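Local coordinates for protein taurine:2-oxoglutarate aminotransferase (Bifidobacterium kashiwanohense PV20-2, PDB 6JIX) that probably transfers the amino group of taurine to 2-oxoglutarate, giving glutamate, with pyridoxal 5'-phosphate as cofactor, at residues D70-Q75 / H317-A322; P134-C139 / S212-L217; D196-L201 / E232-G237. All blocks are in the same frame, centred on the assembly; numbering follows the deposited sequence.

Interaction 1: residues D70-Q75 / H317-A322; sequences DAIKEQ and HTLACA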
loop_
_atom_site.group_PDB
_atom_site.type_symbol
_atom_site.label_atom_id
_atom_site.label_comp_id
_atom_site.label_asym_id
_atom_site.label_seq_id
_atom_site.Cartn_x
_atom_site.Cartn_y
_atom_site.Cartn_z
ATOM N N ASP A 70 19.281 -12.139 6.155
ATOM C CA ASP A 70 20.364 -11.483 6.877
ATOM C C ASP A 70 20.355 -9.978 6.656
ATOM O O ASP A 70 20.569 -9.210 7.599
ATOM C CB ASP A 70 21.709 -12.079 6.462
ATOM C CG ASP A 70 21.888 -13.501 6.947
ATOM O OD1 ASP A 70 21.162 -13.921 7.871
ATOM O OD2 ASP A 70 22.756 -14.206 6.394
ATOM N N ALA A 71 20.128 -9.536 5.415
ATOM C CA ALA A 71 20.084 -8.104 5.143
ATOM C C ALA A 71 19.001 -7.438 5.975
ATOM O O ALA A 71 19.172 -6.305 6.454
ATOM C CB ALA A 71 19.862 -7.854 3.652
ATOM N N ILE A 72 17.878 -8.135 6.162
ATOM C CA ILE A 72 16.784 -7.590 6.952
ATOM C C ILE A 72 17.233 -7.394 8.398
ATOM O O ILE A 72 17.044 -6.319 8.985
ATOM C CB ILE A 72 15.550 -8.501 6.839
ATOM C CG1 ILE A 72 15.002 -8.433 5.409
ATOM C CG2 ILE A 72 14.472 -8.064 7.797
ATOM C CD1 ILE A 72 13.814 -9.325 5.134
ATOM N N LYS A 73 17.873 -8.418 8.978
ATOM C CA LYS A 73 18.346 -8.322 10.355
ATOM C C LYS A 73 19.407 -7.241 10.506
ATOM O O LYS A 73 19.380 -6.470 11.471
ATOM C CB LYS A 73 18.880 -9.668 10.819
ATOM C CG LYS A 73 17.919 -10.809 10.574
ATOM C CD LYS A 73 18.067 -11.903 11.601
ATOM C CE LYS A 73 19.058 -12.954 11.151
ATOM N NZ LYS A 73 19.305 -13.948 12.239
ATOM N N GLU A 74 20.330 -7.141 9.552
ATOM C CA GLU A 74 21.350 -6.103 9.649
ATOM C C GLU A 74 20.722 -4.720 9.582
ATOM O O GLU A 74 21.114 -3.811 10.323
ATOM C CB GLU A 74 22.402 -6.284 8.558
ATOM C CG GLU A 74 23.492 -7.319 8.925
ATOM C CD GLU A 74 23.982 -8.147 7.722
ATOM O OE1 GLU A 74 23.888 -7.671 6.562
ATOM O OE2 GLU A 74 24.458 -9.285 7.934
ATOM N N GLN A 75 19.744 -4.535 8.695
ATOM C CA GLN A 75 19.095 -3.234 8.620
ATOM C C GLN A 75 18.297 -2.955 9.889
ATOM O O GLN A 75 18.259 -1.813 10.366
ATOM C CB GLN A 75 18.202 -3.157 7.382
ATOM C CG GLN A 75 17.814 -1.741 7.034
ATOM C CD GLN A 75 19.022 -0.822 7.009
ATOM O OE1 GLN A 75 20.063 -1.175 6.457
ATOM N NE2 GLN A 75 18.896 0.353 7.620
ATOM N N HIS A 317 10.801 2.809 2.070
ATOM C CA HIS A 317 10.969 2.238 3.391
ATOM C C HIS A 317 12.341 1.595 3.536
ATOM O O HIS A 317 12.772 0.811 2.687
ATOM C CB HIS A 317 9.854 1.221 3.613
ATOM C CG HIS A 317 9.760 0.722 5.019
ATOM N ND1 HIS A 317 10.653 -0.192 5.545
ATOM C CD2 HIS A 317 8.880 1.008 6.008
ATOM C CE1 HIS A 317 10.323 -0.443 6.801
ATOM N NE2 HIS A 317 9.249 0.267 7.105
ATOM N N THR A 318 13.027 1.925 4.624
ATOM C CA THR A 318 14.441 1.576 4.736
ATOM C C THR A 318 14.645 0.071 4.853
ATOM O O THR A 318 15.411 -0.516 4.080
ATOM C CB THR A 318 15.061 2.318 5.914
ATOM O OG1 THR A 318 14.597 3.674 5.879
ATOM C CG2 THR A 318 16.585 2.324 5.804
ATOM N N LEU A 319 13.982 -0.579 5.810
ATOM C CA LEU A 319 14.075 -2.037 5.898
ATOM C C LEU A 319 13.711 -2.690 4.573
ATOM O O LEU A 319 14.427 -3.559 4.073
ATOM C CB LEU A 319 13.166 -2.566 7.004
ATOM C CG LEU A 319 13.522 -3.974 7.453
ATOM C CD1 LEU A 319 14.686 -3.918 8.424
ATOM C CD2 LEU A 319 12.310 -4.664 8.066
ATOM N N ALA A 320 12.595 -2.270 3.984
ATOM C CA ALA A 320 12.136 -2.891 2.753
ATOM C C ALA A 320 13.193 -2.774 1.672
ATOM O O ALA A 320 13.460 -3.740 0.951
ATOM C CB ALA A 320 10.824 -2.251 2.299
ATOM N N CYS A 321 13.808 -1.591 1.550
ATOM C CA CYS A 321 14.842 -1.384 0.540
ATOM C C CYS A 321 16.061 -2.250 0.801
ATOM O O CYS A 321 16.632 -2.815 -0.142
ATOM C CB CYS A 321 15.240 0.084 0.488
ATOM S SG CYS A 321 14.047 1.085 -0.379
ATOM N N ALA A 322 16.488 -2.356 2.069
ATOM C CA ALA A 322 17.609 -3.236 2.395
ATOM C C ALA A 322 17.333 -4.655 1.913
ATOM O O ALA A 322 18.194 -5.295 1.295
ATOM C CB ALA A 322 17.901 -3.218 3.898
#

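Interaction 2: residues P134-C139 / S212-L217; sequences PKIFSC and SVAAIL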
loop_
_atom_site.group_PDB
_atom_site.type_symbol
_atom_site.label_atom_id
_atom_site.label_comp_id
_atom_site.label_asym_id
_atom_site.label_seq_id
_atom_site.Cartn_x
_atom_site.Cartn_y
_atom_site.Cartn_z
ATOM N N PRO A 134 -6.434 13.156 -19.795
ATOM C CA PRO A 134 -7.187 12.519 -18.697
ATOM C C PRO A 134 -7.279 10.995 -18.735
ATOM O O PRO A 134 -7.389 10.370 -17.678
ATOM C CB PRO A 134 -8.580 13.149 -18.839
ATOM C CG PRO A 134 -8.714 13.424 -20.327
ATOM C CD PRO A 134 -7.320 13.674 -20.860
ATOM N N LYS A 135 -7.237 10.381 -19.918
ATOM C CA LYS A 135 -7.694 9.004 -20.092
ATOM C C LYS A 135 -6.573 7.985 -19.946
ATOM O O LYS A 135 -5.442 8.216 -20.384
ATOM C CB LYS A 135 -8.346 8.839 -21.467
ATOM C CG LYS A 135 -9.756 9.392 -21.552
ATOM C CD LYS A 135 -10.276 9.361 -22.980
ATOM C CE LYS A 135 -11.294 10.481 -23.220
ATOM N NZ LYS A 135 -12.264 10.137 -24.294
ATOM N N ILE A 136 -6.923 6.829 -19.383
ATOM C CA ILE A 136 -6.049 5.664 -19.265
ATOM C C ILE A 136 -6.709 4.517 -20.021
ATOM O O ILE A 136 -7.867 4.177 -19.743
ATOM C CB ILE A 136 -5.821 5.249 -17.800
ATOM C CG1 ILE A 136 -5.193 6.380 -16.976
ATOM C CG2 ILE A 136 -5.029 3.937 -17.746
ATOM C CD1 ILE A 136 -3.763 6.738 -17.357
ATOM N N PHE A 137 -5.986 3.926 -20.972
ATOM C CA PHE A 137 -6.413 2.688 -21.618
ATOM C C PHE A 137 -5.800 1.491 -20.899
ATOM O O PHE A 137 -4.607 1.495 -20.564
ATOM C CB PHE A 137 -5.988 2.663 -23.094
ATOM C CG PHE A 137 -7.010 3.238 -24.044
ATOM C CD1 PHE A 137 -7.590 4.472 -23.803
ATOM C CD2 PHE A 137 -7.379 2.546 -25.184
ATOM C CE1 PHE A 137 -8.538 5.002 -24.673
ATOM C CE2 PHE A 137 -8.326 3.073 -26.073
ATOM C CZ PHE A 137 -8.910 4.306 -25.811
ATOM N N SER A 138 -6.604 0.448 -20.691
ATOM C CA SER A 138 -6.054 -0.785 -20.140
ATOM C C SER A 138 -6.882 -1.968 -20.615
ATOM O O SER A 138 -8.010 -1.810 -21.098
ATOM C CB SER A 138 -5.985 -0.756 -18.612
ATOM O OG SER A 138 -7.198 -0.310 -18.054
ATOM N N CYS A 139 -6.313 -3.163 -20.449
ATOM C CA CYS A 139 -6.896 -4.363 -21.033
ATOM C C CYS A 139 -7.989 -4.929 -20.142
ATOM O O CYS A 139 -7.884 -4.902 -18.910
ATOM C CB CYS A 139 -5.832 -5.433 -21.249
ATOM S SG CYS A 139 -4.386 -4.891 -22.124
ATOM N N SER A 212 -6.291 12.750 -25.917
ATOM C CA SER A 212 -6.806 12.709 -24.556
ATOM C C SER A 212 -6.365 11.473 -23.777
ATOM O O SER A 212 -6.798 11.300 -22.629
ATOM C CB SER A 212 -8.334 12.776 -24.571
ATOM O OG SER A 212 -8.880 11.526 -24.956
ATOM N N VAL A 213 -5.525 10.622 -24.362
ATOM C CA VAL A 213 -5.090 9.386 -23.724
ATOM C C VAL A 213 -3.701 9.616 -23.163
ATOM O O VAL A 213 -2.744 9.780 -23.925
ATOM C CB VAL A 213 -5.075 8.200 -24.692
ATOM C CG1 VAL A 213 -4.535 6.972 -23.950
ATOM C CG2 VAL A 213 -6.456 7.942 -25.251
ATOM N N ALA A 214 -3.595 9.626 -21.826
ATOM C CA ALA A 214 -2.307 9.857 -21.183
ATOM C C ALA A 214 -1.418 8.626 -21.251
ATOM O O ALA A 214 -0.202 8.742 -21.447
ATOM C CB ALA A 214 -2.506 10.262 -19.726
ATOM N N ALA A 215 -2.011 7.441 -21.137
ATOM C CA ALA A 215 -1.215 6.232 -21.013
ATOM C C ALA A 215 -2.037 5.009 -21.404
ATOM O O ALA A 215 -3.251 4.944 -21.179
ATOM C CB ALA A 215 -0.691 6.070 -19.577
ATOM N N ILE A 216 -1.348 4.037 -21.984
ATOM C CA ILE A 216 -1.855 2.687 -22.100
ATOM C C ILE A 216 -1.133 1.864 -21.046
ATOM O O ILE A 216 0.106 1.834 -21.009
ATOM C CB ILE A 216 -1.618 2.119 -23.504
ATOM C CG1 ILE A 216 -2.522 2.815 -24.518
ATOM C CG2 ILE A 216 -1.853 0.608 -23.519
ATOM C CD1 ILE A 216 -2.363 2.247 -25.907
ATOM N N LEU A 217 -1.897 1.207 -20.180
ATOM C CA LEU A 217 -1.335 0.426 -19.090
ATOM C C LEU A 217 -1.620 -1.054 -19.327
ATOM O O LEU A 217 -2.784 -1.459 -19.428
ATOM C CB LEU A 217 -1.920 0.893 -17.756
ATOM C CG LEU A 217 -1.832 -0.028 -16.539
ATOM C CD1 LEU A 217 -0.380 -0.240 -16.100
ATOM C CD2 LEU A 217 -2.648 0.571 -15.419
HETATM O O HOH W 1 -4.047 -3.766 -18.861
#

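Interaction 3: residues D196-L201 / E232-G237; sequences DYLHRL and EGYMEG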
loop_
_atom_site.group_PDB
_atom_site.type_symbol
_atom_site.label_atom_id
_atom_site.label_comp_id
_atom_site.label_asym_id
_atom_site.label_seq_id
_atom_site.Cartn_x
_atom_site.Cartn_y
_atom_site.Cartn_z
ATOM N N ASP A 196 -5.022 -7.744 -36.377
ATOM C CA ASP A 196 -6.401 -7.415 -36.035
ATOM C C ASP A 196 -6.468 -6.667 -34.705
ATOM O O ASP A 196 -7.149 -5.639 -34.593
ATOM C CB ASP A 196 -7.261 -8.679 -36.036
ATOM C CG ASP A 196 -8.608 -8.484 -35.359
ATOM O OD1 ASP A 196 -9.110 -7.332 -35.287
ATOM O OD2 ASP A 196 -9.178 -9.496 -34.889
ATOM N N TYR A 197 -5.778 -7.163 -33.674
ATOM C CA TYR A 197 -5.942 -6.528 -32.369
ATOM C C TYR A 197 -5.253 -5.162 -32.300
ATOM O O TYR A 197 -5.763 -4.248 -31.644
ATOM C CB TYR A 197 -5.471 -7.473 -31.266
ATOM C CG TYR A 197 -6.592 -8.408 -30.882
ATOM C CD1 TYR A 197 -6.815 -9.584 -31.587
ATOM C CD2 TYR A 197 -7.482 -8.073 -29.868
ATOM C CE1 TYR A 197 -7.866 -10.425 -31.256
ATOM C CE2 TYR A 197 -8.533 -8.903 -29.537
ATOM C CZ TYR A 197 -8.716 -10.080 -30.229
ATOM O OH TYR A 197 -9.761 -10.911 -29.900
ATOM N N LEU A 198 -4.134 -4.976 -33.001
ATOM C CA LEU A 198 -3.573 -3.635 -33.116
ATOM C C LEU A 198 -4.538 -2.687 -33.826
ATOM O O LEU A 198 -4.651 -1.511 -33.455
ATOM C CB LEU A 198 -2.243 -3.695 -33.861
ATOM C CG LEU A 198 -1.093 -4.360 -33.127
ATOM C CD1 LEU A 198 0.172 -4.236 -33.940
ATOM C CD2 LEU A 198 -0.933 -3.689 -31.769
ATOM N N HIS A 199 -5.265 -3.176 -34.834
ATOM C CA HIS A 199 -6.179 -2.280 -35.537
ATOM C C HIS A 199 -7.386 -1.934 -34.673
ATOM O O HIS A 199 -7.856 -0.793 -34.696
ATOM C CB HIS A 199 -6.632 -2.881 -36.870
ATOM C CG HIS A 199 -7.634 -2.033 -37.588
ATOM N ND1 HIS A 199 -8.987 -2.304 -37.567
ATOM C CD2 HIS A 199 -7.487 -0.903 -38.318
ATOM C CE1 HIS A 199 -9.630 -1.382 -38.262
ATOM N NE2 HIS A 199 -8.741 -0.524 -38.732
ATOM N N ARG A 200 -7.919 -2.915 -33.937
ATOM C CA ARG A 200 -8.972 -2.647 -32.960
ATOM C C ARG A 200 -8.545 -1.583 -31.960
ATOM O O ARG A 200 -9.339 -0.705 -31.596
ATOM C CB ARG A 200 -9.345 -3.919 -32.208
ATOM C CG ARG A 200 -9.943 -5.028 -33.026
ATOM C CD ARG A 200 -10.524 -6.036 -32.065
ATOM N NE ARG A 200 -10.664 -7.353 -32.659
ATOM C CZ ARG A 200 -11.267 -8.373 -32.058
ATOM N NH1 ARG A 200 -11.790 -8.228 -30.841
ATOM N NH2 ARG A 200 -11.344 -9.538 -32.683
ATOM N N LEU A 201 -7.306 -1.673 -31.464
ATOM C CA LEU A 201 -6.848 -0.702 -30.476
ATOM C C LEU A 201 -6.663 0.677 -31.109
ATOM O O LEU A 201 -7.135 1.685 -30.573
ATOM C CB LEU A 201 -5.563 -1.197 -29.822
ATOM C CG LEU A 201 -4.844 -0.229 -28.881
ATOM C CD1 LEU A 201 -5.742 0.205 -27.700
ATOM C CD2 LEU A 201 -3.535 -0.837 -28.402
ATOM N N GLU A 232 2.956 -12.750 -31.371
ATOM C CA GLU A 232 4.181 -12.121 -31.839
ATOM C C GLU A 232 3.883 -10.743 -32.390
ATOM O O GLU A 232 2.915 -10.567 -33.122
ATOM C CB GLU A 232 4.809 -12.985 -32.937
ATOM C CG GLU A 232 6.210 -12.579 -33.324
ATOM C CD GLU A 232 7.197 -12.772 -32.179
ATOM O OE1 GLU A 232 8.267 -12.114 -32.210
ATOM O OE2 GLU A 232 6.901 -13.578 -31.252
ATOM N N GLY A 233 4.696 -9.759 -32.013
ATOM C CA GLY A 233 4.595 -8.424 -32.577
ATOM C C GLY A 233 3.567 -7.494 -31.952
ATOM O O GLY A 233 3.583 -6.292 -32.263
ATOM N N TYR A 234 2.666 -8.008 -31.106
ATOM C CA TYR A 234 1.612 -7.188 -30.501
ATOM C C TYR A 234 2.172 -6.110 -29.568
ATOM O O TYR A 234 1.828 -4.932 -29.701
ATOM C CB TYR A 234 0.640 -8.090 -29.750
ATOM C CG TYR A 234 -0.550 -7.400 -29.127
ATOM C CD1 TYR A 234 -1.546 -6.805 -29.913
ATOM C CD2 TYR A 234 -0.704 -7.374 -27.746
ATOM C CE1 TYR A 234 -2.652 -6.197 -29.329
ATOM C CE2 TYR A 234 -1.811 -6.774 -27.160
ATOM C CZ TYR A 234 -2.774 -6.191 -27.947
ATOM O OH TYR A 234 -3.853 -5.600 -27.339
ATOM N N MET A 235 3.030 -6.490 -28.614
ATOM C CA MET A 235 3.568 -5.501 -27.681
ATOM C C MET A 235 4.350 -4.426 -28.420
ATOM O O MET A 235 4.323 -3.250 -28.032
ATOM C CB MET A 235 4.472 -6.159 -26.635
ATOM C CG MET A 235 3.785 -7.044 -25.624
ATOM S SD MET A 235 2.271 -6.352 -24.957
ATOM C CE MET A 235 2.808 -5.437 -23.508
ATOM N N GLU A 236 5.062 -4.806 -29.480
ATOM C CA GLU A 236 5.814 -3.813 -30.241
ATOM C C GLU A 236 4.878 -2.847 -30.943
ATOM O O GLU A 236 5.159 -1.643 -31.020
ATOM C CB GLU A 236 6.719 -4.503 -31.264
ATOM C CG GLU A 236 7.968 -5.140 -30.665
ATOM C CD GLU A 236 7.722 -6.536 -30.123
ATOM O OE1 GLU A 236 6.567 -7.017 -30.186
ATOM O OE2 GLU A 236 8.696 -7.149 -29.626
ATOM N N GLY A 237 3.737 -3.350 -31.424
ATOM C CA GLY A 237 2.789 -2.483 -32.096
ATOM C C GLY A 237 2.101 -1.527 -31.144
ATOM O O GLY A 237 1.835 -0.370 -31.493
HETATM O O HOH W 2 -5.846 -4.766 -28.726
#

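Interaction 1: residues D70-Q75 / H317-A322
Gln-75 and Ala-322 meet mainly through carbon: the methyl CB of Ala-322 sits 3.5 Å from Gln-75 CG. The glutamine sends CG opposite its backbone N (chi1 -164°) and then bends, laying its aliphatic part over the alanine and swinging the amide to the start of the other helix. There Gln-75 NE2 lies 3.5 Å from the methyl CG2 of Thr-318, the two side chains crossing at about a right angle, while NE2 gives its hydrogen bond to Met-79 O. An alanine in place of Gln-75 would probably deprive Met-79 O of this donor and leave the Thr-318 methyl without the chain now lying across it.

Leu-319 adds further apolar contacts: its CD1 packs 3.7 Å from Gln-75 CB and its CD2 lies 4.0 Å from Ile-72 CG2. Residues 70-75 and 318-322, from helices 66-78 and 318-333, run roughly antiparallel, their local axes 8.7 Å apart at 147°. Ala-71 and Ala-322, with only a methyl each, let the backbones face each other, Ala-71 CB lying against the Ala-322 carbonyl. The pair lies at the dimer interface of this class-III aminotransferase, where Leu-319 also packs on Tyr-287 of the second subunit.

Among polar bonds, His-317 N-caps its helix: Ala-320 N donates to ND1 at 3.2 Å, nearly straight (168°), while NE2 hydrogen-bonds to Gly-286 O of the second subunit.

Interaction 2: residues P134-C139 / S212-L217
Ser-212 opens the pairing: its O takes the hydrogen bond of Lys-135 N at 2.9 Å, and its side chain lies beside the extended lysine, whose NZ goes on to a salt bridge with Glu-208. Ser-212 OG turns back to hydrogen-bond with Gly-209 O and Glu-208 O; serine's short hydroxyl stays near the backbone just before it.

Val-213 directs CG2 at the Phe-137 ring, 3.6 Å from CE1, the side chains crossing at about a right angle; its branched shape also meets Ile-247 on the face where Phe-137 packs on helix 190-208. Ala-214 marks a beta bulge. Its backbone leaves the extended form, yet Ala-214 N still donates to Lys-135 O at 2.7 Å, and the register shifts by one. Ala-215 pairs with Ile-136 on the other face, where its methyl is small enough to fit beneath helix 116-131 and meets Ile-136 CD1 at 3.8 Å; Ala-215 O receives Phe-137 N.

Ile-216 returns to the phenylalanine's face, CG1 against Phe-137 CB at 3.8 Å. Leu-217 N bonds to Phe-137 O at 2.8 Å, almost straight (173°). Cys-139 N is 4.0 Å from Leu-217 O, and a water bridges them, donating to Leu-217 O and accepting from Cys-139 N.

Main-chain bonds thus hold two inner parallel strands together in spite of the bulge, and apolar side chains on each face pack against helices 116-131 and 190-208.

Interaction 3: residues D196-L201 / E232-G237
Leu-198 and Tyr-234 reach past each other in opposite directions. Tyr-234 holds its ring opposite the backbone N (chi1 -177°), which carries it across to helix 190-208. There Leu-198 CD2 approaches the ring obliquely, 3.7 Å from Tyr-234 CD1, and Tyr-197 CB, also oblique to the ring, is 3.7 Å from Tyr-234 CE1. The other leucine branch, CD1, lies against the backbone of Gly-237, 3.6 Å from its CA. A CB on Gly-237 would point toward Leu-198 and probably collide with its CD1, so glycine suits the place. Gly-233, at the N-cap of helix 234-245, has a positive phi (84°), which glycine adopts easily.

The Tyr-234 side chain is long enough to bring its OH within 2.6 Å of a water in the ring plane. That water donates to Tyr-197 O, so the hydroxyl is served without a direct bond between the segments.

The Tyr-197 ring turns away from the contact. Over the centre of one of its faces lies Arg-200 NE, and the guanidinium grips Asp-196 side-on, NE to OD1 and NH2 to OD2, both at 3.1 Å, a salt bridge that probably steadies the guanidinium over the ring.

Helices 190-208 and 234-245 flank strand 213-219 in the chain and pack together on one face of the sheet, as in the beta-alpha-beta crossovers of the PLP-dependent aminotransferase fold.

In the fold
Interactions 2 and 3 pack as adjacent layers, sheet on helices, with centres 16 Å apart: Leu-201 of helix 190-208 rests on the sheet, its CD1 3.8 Å from Phe-137 CD2 and its CD2 4.1 Å from Ile-216 CD1. Along the chain the two contacts interlock, and both are nested inside the loop closed by interaction 1, which lies 36 Å from interaction 2 and 42 Å from interaction 3, centre to centre. On the cofactor side, the Leu-217 side chain is about 8 Å from bound PLP. The side chain of Thr-318 in interaction 1 is about 10 Å from a bound glutamate, whereas interaction 3 lies away from the known sites.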